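Local coordinates for protein metallophosphoesterase (Sphaerobacter thermophilus, PDB 3RQZ) that binds two zinc ions in a calcineurin-like metallophosphoesterase fold and is probably a phosphatase of the YfcE family, at residues E236-V239 / T240-A243; D224-A227 / Q228-A232; A14-V17 / A18-V22; H65-A68 / C69-R72. One frame throughout, in Å; residues are numbered along the deposited sequence.

Contact 1. Residues E236-V239 / T240-A243; sequences ESLV and TRLA
Glu236 and Thr240 meet one helical turn apart, and the polar contacts of this short C-terminal helix gather on the carbonyl oxygen of Glu236. Thr240 N gives a nearly straight hydrogen bond to Glu236 O at 3.0 Å, with an angle of 166° at the hydrogen. In one of the two modelled conformers of the threonine, Thr240 OG1 lies 3.4 Å from Glu236 O, a weak and doubtful second bond. The hydroxyl of that conformer stands beside its own backbone N, opposite the carbonyl carbon (chi1 -69°), the usual way for a helical threonine to reach the previous turn. The Glu236 chain bends at chi2 and crosses the threonine at about a right angle, but its carboxylate is committed to another helix, where OE2 forms a salt bridge with Arg230.

Apolar contact is carried by Leu238 and Arg241, which run side by side and point the same way. The Leu238 methyl CD2 lies 3.8 Å from the Arg241 methylene CD, so the aliphatic part of the arginine does the touching. The chain bends at chi3, and NE is hydrogen-bonded to Val246 O, at the C-terminal residue.

Val239 and Leu242 belong to the buried side, where they pack on Met229 and Thr225 respectively. A solvent-facing polar edge and an apolar edge turned to the neighbouring helix 222-232 make this an amphipathic surface helix, the second member of a C-terminal helical hairpin.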
loop_
_atom_site.group_PDB
_atom_site.type_symbol
_atom_site.label_atom_id
_atom_site.label_comp_id
_atom_site.label_asym_id
_atom_site.label_seq_id
_atom_site.Cartn_x
_atom_site.Cartn_y
_atom_site.Cartn_z
ATOM N N GLU A 236 5.965 14.315 -16.643
ATOM C CA GLU A 236 5.520 13.335 -17.618
ATOM C C GLU A 236 6.020 11.903 -17.349
ATOM O O GLU A 236 5.333 10.930 -17.646
ATOM C CB GLU A 236 5.912 13.824 -19.014
ATOM C CG GLU A 236 5.220 13.118 -20.167
ATOM C CD GLU A 236 3.694 13.221 -20.140
ATOM O OE1 GLU A 236 3.119 14.239 -19.662
ATOM O OE2 GLU A 236 3.068 12.253 -20.623
ATOM N N SER A 237 7.214 11.772 -16.781
ATOM C CA SER A 237 7.742 10.454 -16.419
ATOM C C SER A 237 6.846 9.717 -15.394
ATOM O O SER A 237 6.719 8.482 -15.421
ATOM C CB SER A 237 9.171 10.590 -15.891
ATOM O OG SER A 237 9.158 10.734 -14.487
ATOM N N LEU A 238 6.215 10.465 -14.495
ATOM C CA LEU A 238 5.299 9.848 -13.535
ATOM C C LEU A 238 3.959 9.500 -14.192
ATOM O O LEU A 238 3.309 8.504 -13.828
ATOM C CB LEU A 238 5.068 10.751 -12.318
ATOM C CG LEU A 238 6.176 10.882 -11.266
ATOM C CD1 LEU A 238 5.662 11.722 -10.080
ATOM C CD2 LEU A 238 6.705 9.499 -10.771
ATOM N N VAL A 239 3.553 10.334 -15.148
ATOM C CA VAL A 239 2.276 10.158 -15.835
ATOM C C VAL A 239 2.319 8.870 -16.672
ATOM O O VAL A 239 1.408 8.056 -16.605
ATOM C CB VAL A 239 1.902 11.394 -16.688
ATOM C CG1 VAL A 239 0.589 11.159 -17.442
ATOM C CG2 VAL A 239 1.783 12.632 -15.802
ATOM N N THR A 240 3.402 8.704 -17.428
ATOM C CA THR A 240 3.574 7.567 -18.336
ATOM C C THR A 240 3.683 6.210 -17.636
ATOM O O THR A 240 3.076 5.234 -18.084
ATOM C CB THR A 240 4.811 7.747 -19.237
ATOM O OG1 THR A 240 4.577 8.813 -20.169
ATOM C CG2 THR A 240 5.097 6.446 -20.000
ATOM N N ARG A 241 4.459 6.143 -16.555
ATOM C CA ARG A 241 4.640 4.889 -15.773
ATOM C C ARG A 241 3.381 4.098 -15.515
ATOM O O ARG A 241 3.413 2.860 -15.529
ATOM C CB ARG A 241 5.152 5.161 -14.372
ATOM C CG ARG A 241 6.417 5.886 -14.216
ATOM C CD ARG A 241 6.502 6.200 -12.712
ATOM N NE ARG A 241 6.653 4.979 -11.931
ATOM C CZ ARG A 241 7.654 4.751 -11.081
ATOM N NH1 ARG A 241 8.596 5.672 -10.898
ATOM N NH2 ARG A 241 7.717 3.602 -10.411
ATOM N N LEU A 242 2.298 4.817 -15.226
ATOM C CA LEU A 242 1.014 4.226 -14.864
ATOM C C LEU A 242 0.409 3.358 -15.939
ATOM O O LEU A 242 -0.269 2.388 -15.627
ATOM C CB LEU A 242 -0.011 5.310 -14.492
ATOM C CG LEU A 242 0.108 6.100 -13.201
ATOM C CD1 LEU A 242 -1.156 6.943 -13.096
ATOM C CD2 LEU A 242 0.291 5.229 -11.943
ATOM N N ALA A 243 0.627 3.708 -17.197
ATOM C CA ALA A 243 0.130 2.891 -18.304
ATOM C C ALA A 243 0.926 1.606 -18.426
ATOM O O ALA A 243 0.393 0.593 -18.880
ATOM C CB ALA A 243 0.182 3.663 -19.632
#

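Contact 2. Residues D224-A227 / Q228-A232; sequences DTQA and QMREA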
loop_
_atom_site.group_PDB
_atom_site.type_symbol
_atom_site.label_atom_id
_atom_site.label_comp_id
_atom_site.label_asym_id
_atom_site.label_seq_id
_atom_site.Cartn_x
_atom_site.Cartn_y
_atom_site.Cartn_z
ATOM N N ASP A 224 -7.833 8.762 -16.910
ATOM C CA ASP A 224 -8.434 9.813 -16.070
ATOM C C ASP A 224 -7.428 10.315 -15.018
ATOM O O ASP A 224 -7.294 11.526 -14.793
ATOM C CB ASP A 224 -9.710 9.313 -15.373
ATOM C CG ASP A 224 -10.880 9.089 -16.333
ATOM O OD1 ASP A 224 -10.749 9.323 -17.555
ATOM O OD2 ASP A 224 -11.948 8.661 -15.831
ATOM N N THR A 225 -6.718 9.389 -14.378
ATOM C CA THR A 225 -5.660 9.770 -13.437
ATOM C C THR A 225 -4.575 10.548 -14.199
ATOM O O THR A 225 -4.091 11.582 -13.735
ATOM C CB THR A 225 -5.065 8.544 -12.742
ATOM O OG1 THR A 225 -6.042 8.009 -11.851
ATOM C CG2 THR A 225 -3.814 8.901 -11.944
ATOM N N GLN A 226 -4.206 10.037 -15.371
ATOM C CA GLN A 226 -3.220 10.698 -16.216
ATOM C C GLN A 226 -3.656 12.126 -16.589
ATOM O O GLN A 226 -2.865 13.055 -16.468
ATOM C CB GLN A 226 -2.914 9.856 -17.450
ATOM C CG GLN A 226 -2.065 8.607 -17.149
ATOM C CD GLN A 226 -1.717 7.883 -18.444
ATOM O OE1 GLN A 226 -2.549 7.807 -19.337
ATOM N NE2 GLN A 226 -0.492 7.367 -18.548
ATOM N N ALA A 227 -4.919 12.301 -16.972
ATOM C CA ALA A 227 -5.478 13.635 -17.255
ATOM C C ALA A 227 -5.376 14.579 -16.045
ATOM O O ALA A 227 -5.003 15.759 -16.175
ATOM C CB ALA A 227 -6.924 13.522 -17.714
ATOM N N GLN A 228 -5.709 14.052 -14.877
ATOM C CA GLN A 228 -5.678 14.824 -13.652
ATOM C C GLN A 228 -4.238 15.212 -13.299
ATOM O O GLN A 228 -4.006 16.296 -12.791
ATOM C CB GLN A 228 -6.279 14.010 -12.491
ATOM C CG GLN A 228 -7.772 13.732 -12.608
ATOM C CD GLN A 228 -8.270 12.740 -11.566
ATOM O OE1 GLN A 228 -7.489 12.167 -10.778
ATOM N NE2 GLN A 228 -9.584 12.526 -11.550
HETATM N N MSE A 229 -3.291 14.307 -13.522
HETATM C CA MSE A 229 -1.869 14.621 -13.301
HETATM C C MSE A 229 -1.350 15.691 -14.258
HETATM O O MSE A 229 -0.648 16.609 -13.836
HETATM C CB MSE A 229 -0.992 13.374 -13.396
HETATM C CG MSE A 229 -1.250 12.352 -12.262
HETATM SE SE MSE A 229 -0.332 10.676 -12.565
HETATM C CE MSE A 229 1.469 11.323 -12.213
ATOM N N ARG A 230 -1.708 15.586 -15.539
ATOM C CA ARG A 230 -1.292 16.587 -16.517
ATOM C C ARG A 230 -1.905 17.950 -16.212
ATOM O O ARG A 230 -1.257 18.981 -16.415
ATOM C CB ARG A 230 -1.626 16.134 -17.951
ATOM C CG ARG A 230 -0.861 14.857 -18.368
ATOM C CD ARG A 230 -0.924 14.632 -19.867
ATOM N NE ARG A 230 -0.002 13.559 -20.251
ATOM C CZ ARG A 230 -0.365 12.336 -20.629
ATOM N NH1 ARG A 230 0.577 11.462 -20.925
ATOM N NH2 ARG A 230 -1.651 11.972 -20.716
ATOM N N GLU A 231 -3.146 17.944 -15.722
ATOM C CA GLU A 231 -3.816 19.172 -15.310
ATOM C C GLU A 231 -3.066 19.840 -14.152
ATOM O O GLU A 231 -2.944 21.064 -14.125
ATOM C CB GLU A 231 -5.274 18.892 -14.910
ATOM C CG GLU A 231 -6.094 20.154 -14.561
ATOM C CD GLU A 231 -6.008 21.246 -15.633
ATOM O OE1 GLU A 231 -6.350 20.974 -16.809
ATOM O OE2 GLU A 231 -5.605 22.388 -15.300
ATOM N N ALA A 232 -2.557 19.037 -13.216
ATOM C CA ALA A 232 -1.797 19.550 -12.067
ATOM C C ALA A 232 -0.361 19.979 -12.428
ATOM O O ALA A 232 0.329 20.575 -11.608
ATOM C CB ALA A 232 -1.782 18.518 -10.906
HETATM O O HOH W 1 -6.709 9.783 -9.552
#
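The contact between Thr225 and Met229 is an i to i+4 pairing within helix 222-232, which packs against both helix 236-244 and the first helix of the phosphoesterase core. Met229 is a selenomethionine, and its SE lies 4.0 Å from Thr225 CG2, the two side chains crossing at a slant. Both are buried: the threonine methyl also meets Leu242, while the selenomethionine reaches Leu238 and Val239.

A water ties the next pair. It donates to Thr225 OG1 at 3.0 Å and to Gln228 OE1 at 2.8 Å, bridging hydroxyl and amide across one turn. Thr225 OG1 also bonds to Asn15, so the hydroxyl has two polar partners.

On the flank toward helix 236-244, the Arg230 chain is extended from CG to NE, and NH2 comes within 4.1 Å of Gln226 CB. The charged end engages Glu236 in a salt bridge, and Gln226 NE2 bonds to the carbonyl of Val239. Beneath these side chains the backbone is regular, with Met229 N to Thr225 O at 2.8 Å representative of four successive bonds. The pattern is that of an amphipathic alpha-helix packed against a helical neighbour and the core of a calcineurin-like phosphoesterase.

Contact 3. Residues A14-V17 / A18-V22; sequences ANLV and ALEAV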
loop_
_atom_site.group_PDB
_atom_site.type_symbol
_atom_site.label_atom_id
_atom_site.label_comp_id
_atom_site.label_asym_id
_atom_site.label_seq_id
_atom_site.Cartn_x
_atom_site.Cartn_y
_atom_site.Cartn_z
ATOM N N ALA A 14 -2.260 8.664 -3.858
ATOM C CA ALA A 14 -3.053 9.768 -4.346
ATOM C C ALA A 14 -3.755 9.449 -5.678
ATOM O O ALA A 14 -4.140 10.345 -6.423
ATOM C CB ALA A 14 -2.138 11.039 -4.447
ATOM N N ASN A 15 -3.929 8.160 -5.960
ATOM C CA ASN A 15 -4.605 7.726 -7.179
ATOM C C ASN A 15 -6.074 7.396 -6.830
ATOM O O ASN A 15 -6.430 6.251 -6.542
ATOM C CB ASN A 15 -3.854 6.535 -7.804
ATOM C CG ASN A 15 -4.313 6.206 -9.236
ATOM O OD1 ASN A 15 -5.430 6.532 -9.664
ATOM N ND2 ASN A 15 -3.428 5.568 -9.981
ATOM N N LEU A 16 -6.899 8.435 -6.840
ATOM C CA LEU A 16 -8.307 8.355 -6.427
ATOM C C LEU A 16 -9.095 7.454 -7.363
ATOM O O LEU A 16 -9.915 6.660 -6.912
ATOM C CB LEU A 16 -8.955 9.763 -6.387
ATOM C CG LEU A 16 -10.457 9.863 -6.014
ATOM C CD1 LEU A 16 -10.734 9.274 -4.648
ATOM C CD2 LEU A 16 -10.931 11.294 -6.075
ATOM N N VAL A 17 -8.810 7.542 -8.657
ATOM C CA VAL A 17 -9.537 6.735 -9.632
ATOM C C VAL A 17 -9.256 5.237 -9.331
ATOM O O VAL A 17 -10.179 4.433 -9.319
ATOM C CB VAL A 17 -9.152 7.105 -11.062
ATOM C CG1 VAL A 17 -9.856 6.222 -12.094
ATOM C CG2 VAL A 17 -9.480 8.603 -11.310
ATOM N N ALA A 18 -7.993 4.885 -9.091
ATOM C CA ALA A 18 -7.643 3.502 -8.811
ATOM C C ALA A 18 -8.248 3.070 -7.462
ATOM O O ALA A 18 -8.755 1.966 -7.346
ATOM C CB ALA A 18 -6.105 3.309 -8.805
ATOM N N LEU A 19 -8.214 3.949 -6.464
ATOM C CA LEU A 19 -8.841 3.636 -5.174
ATOM C C LEU A 19 -10.367 3.386 -5.295
ATOM O O LEU A 19 -10.893 2.420 -4.745
ATOM C CB LEU A 19 -8.533 4.725 -4.126
ATOM C CG LEU A 19 -9.059 4.467 -2.710
ATOM C CD1 LEU A 19 -8.572 3.103 -2.142
ATOM C CD2 LEU A 19 -8.648 5.616 -1.757
ATOM N N GLU A 20 -11.072 4.239 -6.030
ATOM C CA GLU A 20 -12.522 4.030 -6.236
ATOM C C GLU A 20 -12.808 2.735 -7.000
ATOM O O GLU A 20 -13.794 2.064 -6.729
ATOM C CB GLU A 20 -13.164 5.227 -6.950
ATOM C CG GLU A 20 -13.143 6.503 -6.097
ATOM C CD GLU A 20 -13.687 7.700 -6.852
ATOM O OE1 GLU A 20 -13.237 7.958 -8.000
ATOM O OE2 GLU A 20 -14.572 8.384 -6.305
ATOM N N ALA A 21 -11.938 2.389 -7.945
ATOM C CA ALA A 21 -12.083 1.161 -8.720
ATOM C C ALA A 21 -11.917 -0.025 -7.770
ATOM O O ALA A 21 -12.700 -1.000 -7.832
ATOM C CB ALA A 21 -11.053 1.100 -9.860
ATOM N N VAL A 22 -10.922 0.057 -6.884
ATOM C CA VAL A 22 -10.717 -1.018 -5.913
ATOM C C VAL A 22 -11.908 -1.183 -4.949
ATOM O O VAL A 22 -12.392 -2.318 -4.725
ATOM C CB VAL A 22 -9.377 -0.843 -5.127
ATOM C CG1 VAL A 22 -9.366 -1.692 -3.863
ATOM C CG2 VAL A 22 -8.195 -1.188 -6.000
#
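Asn15 meets Ala18 just as the chain enters helix 16-26. Its CG stands opposite the backbone N (chi1 -168°), which swings the carboxamide across the opening turn, and OD1 accepts from Ala18 N at 3.1 Å. The donor sits well above the amide plane, 56° out of it, so the bond is made over the face of the group. The Ala18 methyl also packs against this amide, with CB 3.4 Å from Asn15 CG. Partners outside the helix fix the amide's rotation: OD1 is also bonded to Thr225, and ND2 donates to the Gly192 carbonyl and the Tyr220 hydroxyl. The main-chain oxygen of Asn15 takes the first regular helical bond, from Leu19 N at 2.9 Å.

Leu16 follows, and its branch slants across Glu20. Leu16 CD1 touches the Glu20 CG methylene at 3.9 Å, while Leu16 CG lies beside the carboxylate, 3.9 Å from Glu20 OE1. Leu16 then leans on Leu51 of helix 45-55.

Val17 accepts from Ala21 N at 3.0 Å through its carbonyl, and turns its side chain to Asp224, Thr225 and Gln228 of helix 222-232.

An asparagine N-cap thus opens the helix of the beta-alpha-beta unit formed by strand 6-9, helix 16-26 and strand 31-34. Asn15 lies two residues after the zinc ligand His13, within the metal-binding loop of the metallophosphoesterase fold.

Contact 4. Residues H65-A68 / C69-R72; sequences HDWA and CIGR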
loop_
_atom_site.group_PDB
_atom_site.type_symbol
_atom_site.label_atom_id
_atom_site.label_comp_id
_atom_site.label_asym_id
_atom_site.label_seq_id
_atom_site.Cartn_x
_atom_site.Cartn_y
_atom_site.Cartn_z
ATOM N N HIS A 65 6.270 7.989 2.054
ATOM C CA HIS A 65 5.784 9.235 1.379
ATOM C C HIS A 65 4.888 10.106 2.262
ATOM O O HIS A 65 5.016 11.340 2.240
ATOM C CB HIS A 65 5.122 8.923 0.029
ATOM C CG HIS A 65 6.112 8.519 -1.002
ATOM N ND1 HIS A 65 6.589 9.396 -1.954
ATOM C CD2 HIS A 65 6.777 7.349 -1.186
ATOM C CE1 HIS A 65 7.487 8.777 -2.701
ATOM N NE2 HIS A 65 7.618 7.535 -2.260
ATOM N N ASP A 66 3.985 9.479 3.027
ATOM C CA ASP A 66 3.184 10.211 4.020
ATOM C C ASP A 66 4.105 10.930 5.010
ATOM O O ASP A 66 3.892 12.107 5.312
ATOM C CB ASP A 66 2.208 9.283 4.807
ATOM C CG ASP A 66 1.492 8.271 3.926
ATOM O OD1 ASP A 66 0.984 8.687 2.840
ATOM O OD2 ASP A 66 1.435 7.060 4.312
ATOM N N TRP A 67 5.114 10.216 5.530
ATOM C CA TRP A 67 6.035 10.757 6.540
ATOM C C TRP A 67 6.860 11.930 5.979
ATOM O O TRP A 67 7.093 12.930 6.657
ATOM C CB TRP A 67 6.947 9.606 7.040
ATOM C CG TRP A 67 7.958 9.953 8.121
ATOM C CD1 TRP A 67 9.338 9.847 8.024
ATOM C CD2 TRP A 67 7.688 10.417 9.462
ATOM N NE1 TRP A 67 9.925 10.250 9.205
ATOM C CE2 TRP A 67 8.943 10.582 10.109
ATOM C CE3 TRP A 67 6.515 10.706 10.175
ATOM C CZ2 TRP A 67 9.057 11.045 11.432
ATOM C CZ3 TRP A 67 6.633 11.189 11.509
ATOM C CH2 TRP A 67 7.895 11.334 12.116
ATOM N N ALA A 68 7.296 11.793 4.734
ATOM C CA ALA A 68 8.009 12.884 4.029
ATOM C C ALA A 68 7.150 14.141 3.891
ATOM O O ALA A 68 7.636 15.266 4.082
ATOM C CB ALA A 68 8.431 12.421 2.643
ATOM N N CYS A 69 5.877 13.949 3.563
ATOM C CA CYS A 69 5.012 15.057 3.170
ATOM C C CYS A 69 4.421 15.797 4.351
ATOM O O CYS A 69 3.770 16.816 4.197
ATOM C CB CYS A 69 3.951 14.592 2.177
ATOM S SG CYS A 69 4.721 14.113 0.599
ATOM N N ILE A 70 4.672 15.279 5.540
ATOM C CA ILE A 70 4.248 15.940 6.743
ATOM C C ILE A 70 5.195 17.084 6.984
ATOM O O ILE A 70 4.889 17.984 7.749
ATOM C CB ILE A 70 4.296 14.976 7.932
ATOM C CG1 ILE A 70 3.012 14.197 8.021
ATOM C CG2 ILE A 70 4.595 15.729 9.257
ATOM C CD1 ILE A 70 3.156 12.978 8.970
ATOM N N GLY A 71 6.358 17.025 6.331
ATOM C CA GLY A 71 7.336 18.074 6.410
ATOM C C GLY A 71 6.767 19.424 5.992
ATOM O O GLY A 71 6.267 19.579 4.868
ATOM N N ARG A 72 6.811 20.377 6.920
ATOM C CA ARG A 72 6.531 21.778 6.594
ATOM C C ARG A 72 7.787 22.420 6.029
ATOM O O ARG A 72 8.915 22.072 6.388
ATOM C CB ARG A 72 6.033 22.564 7.822
ATOM C CG ARG A 72 4.911 21.840 8.628
ATOM C CD ARG A 72 3.507 22.333 8.196
ATOM N NE ARG A 72 3.158 23.600 8.868
ATOM C CZ ARG A 72 2.203 24.442 8.455
ATOM N NH1 ARG A 72 1.492 24.167 7.365
ATOM N NH2 ARG A 72 1.964 25.565 9.136
#
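Ile70 and Trp67 touch where helix 64-69 runs out, and the isoleucine can be followed outward from the backbone. Its CB lies 3.7 Å from Trp67 O, over the last turn. CG1 stands beside the backbone N (chi1 -86°), which brings it back along the helix to 3.5 Å from Asp66 O. The terminal CD1 stays 3.8 Å from Asp66 O and reaches Trp67 CE3 at 4.2 Å, approaching the benzene part of the indole obliquely. The isoleucine also touches Ile62 and Leu101, so its apolar chain joins the helix end to helix 95-103.

The backbone beneath it shows the helix losing regularity. Cys69 N still bonds to His65 O at 3.0 Å, though bent to 141°, and adds a weak bond to Asp66 O. Ile70 N makes another weak bond to that oxygen. The chain then tightens: Gly71 N donates to Ala68 O at 3.1 Å from above the carbonyl plane, in an i to i+3 bond.

At the other end, Asp66 is buried and its carboxylate is held by the backbone N-H groups of Gly63 and Val39. His65 packs edge-to-face with the zinc ligand His13, and its backbone N bonds to the ligand Asp37. His65 and Asp66 belong to the Gly-Asn-His-Asp motif of metallophosphoesterases, here carried on a short helix beside the two-zinc site.

In the fold
Contacts 1, 2 and 3 form one connected cluster, while contact 4 stands apart, touching none of them, and lies closest to the zinc ions. Contacts 1 and 2 have centres 10 Å apart and are joined by a salt bridge, Glu236 OE2 to Arg230 NH1 at 2.6 Å. Contact 2 meets contact 3 through a probable hydrogen bond of 2.7 Å between Thr225 OG1 and Asn15 OD1, linking the C-terminal hairpin to the first helix of the core. Contact 4 comes nearest to contact 3, with closest atoms about 7 Å apart. The His65 side chain is about 4 Å from a zinc ion, compared with about 9 Å for Arg241 and 11 Å for Asn15.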